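Local coordinates for protein importin-95 (Chaetomium thermophilum, PDB 4XRI) that serves as an importin-beta nuclear transport receptor, a flexible HEAT-repeat protein that carries cargo into the nucleus and probably binds a small GTPase, at residues Q343-S348 / A388-R393. The protein carries 2 engineered substitutions. Residues are numbered along the deposited sequence; the frame is centred on the assembly and turned at random.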
ATOM      1  N   GLN A 343     -26.265  -1.428 -11.853  1.00 54.56           N
ATOM      2  CA  GLN A 343     -25.191  -0.649 -12.462  1.00 56.93           C
ATOM      3  C   GLN A 343     -25.699   0.694 -12.961  1.00 63.04           C
ATOM      4  O   GLN A 343     -26.832   0.811 -13.425  1.00 62.18           O
ATOM      5  CB  GLN A 343     -24.541  -1.405 -13.627  1.00 56.10           C
ATOM      6  CG  GLN A 343     -24.182  -2.847 -13.346  1.00 53.50           C
ATOM      7  CD  GLN A 343     -25.264  -3.805 -13.795  1.00 56.67           C
ATOM      8  OE1 GLN A 343     -26.452  -3.527 -13.648  1.00 48.98           O
ATOM      9  NE2 GLN A 343     -24.856  -4.939 -14.354  1.00 57.65           N
ATOM     10  N   ASP A 344     -24.851   1.708 -12.853  1.00 68.40           N
ATOM     11  CA  ASP A 344     -25.113   2.992 -13.482  1.00 79.56           C
ATOM     12  C   ASP A 344     -24.123   3.173 -14.621  1.00 84.91           C
ATOM     13  O   ASP A 344     -22.944   3.438 -14.393  1.00 82.75           O
ATOM     14  CB  ASP A 344     -25.003   4.139 -12.476  1.00 84.44           C
ATOM     15  CG  ASP A 344     -25.601   5.433 -13.000  1.00 92.25           C
ATOM     16  OD1 ASP A 344     -25.875   5.520 -14.215  1.00 97.21           O
ATOM     17  OD2 ASP A 344     -25.796   6.365 -12.193  1.00 93.86           O
ATOM     18  N   GLU A 345     -24.611   3.017 -15.846  1.00 84.52           N
ATOM     19  CA  GLU A 345     -23.764   3.072 -17.030  1.00 88.73           C
ATOM     20  C   GLU A 345     -23.157   4.456 -17.234  1.00 87.21           C
ATOM     21  O   GLU A 345     -22.086   4.593 -17.826  1.00 84.85           O
ATOM     22  CB  GLU A 345     -24.557   2.658 -18.273  1.00 93.34           C
ATOM     23  CG  GLU A 345     -25.831   3.463 -18.521  1.00 96.87           C
ATOM     24  CD  GLU A 345     -26.989   3.042 -17.629  1.00100.11           C
ATOM     25  OE1 GLU A 345     -26.788   2.172 -16.755  1.00 97.62           O
ATOM     26  OE2 GLU A 345     -28.101   3.584 -17.803  1.00105.42           O
ATOM     27  N   ASP A 346     -23.841   5.479 -16.733  1.00 86.95           N
ATOM     28  CA  ASP A 346     -23.380   6.855 -16.879  1.00 91.87           C
ATOM     29  C   ASP A 346     -22.268   7.200 -15.893  1.00 94.06           C
ATOM     30  O   ASP A 346     -21.363   7.969 -16.215  1.00 95.13           O
ATOM     31  CB  ASP A 346     -24.544   7.829 -16.697  1.00 91.47           C
ATOM     32  CG  ASP A 346     -25.601   7.682 -17.770  1.00 94.61           C
ATOM     33  OD1 ASP A 346     -25.237   7.384 -18.926  1.00 97.10           O
ATOM     34  OD2 ASP A 346     -26.796   7.865 -17.457  1.00 95.08           O
ATOM     35  N   ALA A 347     -22.351   6.622 -14.697  1.00 92.72           N
ATOM     36  CA  ALA A 347     -21.469   6.968 -13.581  1.00 93.83           C
ATOM     37  C   ALA A 347     -19.985   6.914 -13.941  1.00 99.57           C
ATOM     38  O   ALA A 347     -19.559   6.104 -14.764  1.00100.49           O
ATOM     39  CB  ALA A 347     -21.749   6.052 -12.399  1.00 88.61           C
ATOM     40  N   SER A 348     -19.206   7.791 -13.311  1.00 99.97           N
ATOM     41  CA  SER A 348     -17.776   7.907 -13.583  1.00100.52           C
ATOM     42  C   SER A 348     -17.008   6.664 -13.145  1.00100.01           C
ATOM     43  O   SER A 348     -17.554   5.791 -12.469  1.00 97.36           O
ATOM     44  CB  SER A 348     -17.204   9.142 -12.882  1.00 99.81           C
ATOM     45  OG  SER A 348     -17.974  10.296 -13.168  1.00100.89           O
ATOM     46  N   ALA A 388     -32.557 -10.662 -21.011  1.00 54.26           N
ATOM     47  CA  ALA A 388     -32.746  -9.652 -22.048  1.00 50.65           C
ATOM     48  C   ALA A 388     -32.175  -8.314 -21.594  1.00 51.13           C
ATOM     49  O   ALA A 388     -31.713  -7.511 -22.405  1.00 53.50           O
ATOM     50  CB  ALA A 388     -34.221  -9.516 -22.400  1.00 56.06           C
ATOM     51  N   ASP A 389     -32.214  -8.088 -20.286  1.00 50.60           N
ATOM     52  CA  ASP A 389     -31.627  -6.901 -19.681  1.00 51.07           C
ATOM     53  C   ASP A 389     -30.129  -7.111 -19.495  1.00 51.72           C
ATOM     54  O   ASP A 389     -29.705  -8.060 -18.837  1.00 49.36           O
ATOM     55  CB  ASP A 389     -32.298  -6.594 -18.337  1.00 51.11           C
ATOM     56  CG  ASP A 389     -31.925  -5.227 -17.789  1.00 54.30           C
ATOM     57  OD1 ASP A 389     -32.616  -4.756 -16.862  1.00 64.82           O
ATOM     58  OD2 ASP A 389     -30.956  -4.615 -18.286  1.00 49.89           O
ATOM     59  N   TRP A 390     -29.330  -6.216 -20.069  1.00 51.89           N
ATOM     60  CA  TRP A 390     -27.877  -6.332 -19.994  1.00 54.91           C
ATOM     61  C   TRP A 390     -27.373  -6.214 -18.557  1.00 58.06           C
ATOM     62  O   TRP A 390     -26.295  -6.710 -18.234  1.00 54.21           O
ATOM     63  CB  TRP A 390     -27.206  -5.274 -20.871  1.00 55.54           C
ATOM     64  CG  TRP A 390     -27.391  -3.874 -20.379  1.00 55.13           C
ATOM     65  CD1 TRP A 390     -28.370  -2.999 -20.748  1.00 60.79           C
ATOM     66  CD2 TRP A 390     -26.575  -3.184 -19.424  1.00 54.62           C
ATOM     67  NE1 TRP A 390     -28.215  -1.807 -20.082  1.00 63.25           N
ATOM     68  CE2 TRP A 390     -27.120  -1.895 -19.264  1.00 60.04           C
ATOM     69  CE3 TRP A 390     -25.437  -3.533 -18.690  1.00 52.15           C
ATOM     70  CZ2 TRP A 390     -26.567  -0.952 -18.399  1.00 57.41           C
ATOM     71  CZ3 TRP A 390     -24.888  -2.596 -17.832  1.00 51.54           C
ATOM     72  CH2 TRP A 390     -25.454  -1.320 -17.694  1.00 56.97           C
ATOM     73  N   HIS A 391     -28.152  -5.550 -17.705  1.00 52.61           N
ATOM     74  CA  HIS A 391     -27.826  -5.439 -16.284  1.00 49.31           C
ATOM     75  C   HIS A 391     -27.611  -6.810 -15.659  1.00 44.77           C
ATOM     76  O   HIS A 391     -26.687  -7.011 -14.872  1.00 47.96           O
ATOM     77  CB  HIS A 391     -28.935  -4.704 -15.522  1.00 55.24           C
ATOM     78  CG  HIS A 391     -29.083  -3.263 -15.895  1.00 61.48           C
ATOM     79  ND1 HIS A 391     -29.899  -2.837 -16.923  1.00 66.16           N
ATOM     80  CD2 HIS A 391     -28.530  -2.145 -15.369  1.00 59.73           C
ATOM     81  CE1 HIS A 391     -29.836  -1.522 -17.015  1.00 66.73           C
ATOM     82  NE2 HIS A 391     -29.011  -1.076 -16.083  1.00 64.75           N
ATOM     83  N   PHE A 392     -28.476  -7.751 -16.022  1.00 43.20           N
ATOM     84  CA  PHE A 392     -28.471  -9.080 -15.428  1.00 44.45           C
ATOM     85  C   PHE A 392     -27.430 -10.000 -16.059  1.00 48.82           C
ATOM     86  O   PHE A 392     -26.843 -10.837 -15.374  1.00 48.49           O
ATOM     87  CB  PHE A 392     -29.861  -9.705 -15.540  1.00 45.14           C
ATOM     88  CG  PHE A 392     -30.874  -9.096 -14.612  1.00 49.10           C
ATOM     89  CD1 PHE A 392     -31.237  -9.745 -13.443  1.00 44.63           C
ATOM     90  CD2 PHE A 392     -31.450  -7.869 -14.898  1.00 51.49           C
ATOM     91  CE1 PHE A 392     -32.163  -9.187 -12.583  1.00 52.22           C
ATOM     92  CE2 PHE A 392     -32.376  -7.306 -14.041  1.00 52.82           C
ATOM     93  CZ  PHE A 392     -32.733  -7.966 -12.882  1.00 51.83           C
ATOM     94  N   ARG A 393     -27.204  -9.849 -17.360  1.00 44.21           N
ATOM     95  CA  ARG A 393     -26.144 -10.595 -18.030  1.00 42.98           C
ATOM     96  C   ARG A 393     -24.787 -10.156 -17.494  1.00 46.05           C
ATOM     97  O   ARG A 393     -23.935 -10.986 -17.175  1.00 45.67           O
ATOM     98  CB  ARG A 393     -26.199 -10.401 -19.548  1.00 40.80           C
ATOM     99  CG  ARG A 393     -27.465 -10.932 -20.202  1.00 51.39           C
ATOM    100  CD  ARG A 393     -27.259 -11.172 -21.691  1.00 46.83           C
ATOM    101  NE  ARG A 393     -26.823  -9.969 -22.397  1.00 50.00           N
ATOM    102  CZ  ARG A 393     -27.637  -8.995 -22.790  1.00 49.00           C
ATOM    103  NH1 ARG A 393     -28.935  -9.073 -22.538  1.00 48.56           N
ATOM    104  NH2 ARG A 393     -27.150  -7.941 -23.429  1.00 47.73           N
TER
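The indole of Trp390 receives Glu345 OE1 at its edge, near the ring plane and 3.5 Å from CZ2, while one of its faces lies against His391, whose CE1 sits 3.1 Å above it toward the rim. The Glu345 carboxylate stands almost upright to the indole, the planes 84° apart. The imidazole in turn has Trp390 CZ2 over one face, and Gln343 OE1 comes up to its edge, 3.0 Å from His391 CD2. Gln343 bends at chi2 (95°), which carries its amide past the imidazole to the first turn of helix 390-402. There Gln343 NE2 donates to His391 O at 2.8 Å, nearly straight (166°), in the carbonyl plane and on a lone pair; the same nitrogen also hydrogen-bonds Asp394 OD2. Asp389, the N-cap residue, takes His391 N on OD2 from above the carboxylate plane. The contact thus ties the loop after helix 324-340 to the start of a helix in the HEAT-like repeat, at the protein surface, with Gln433 touching both Glu345 and Trp390. The one hydrogen bond across it comes from Gln343 NE2, and two acceptors on that nitrogen, His391 O and Asp394 OD2, fix the rotation of the amide.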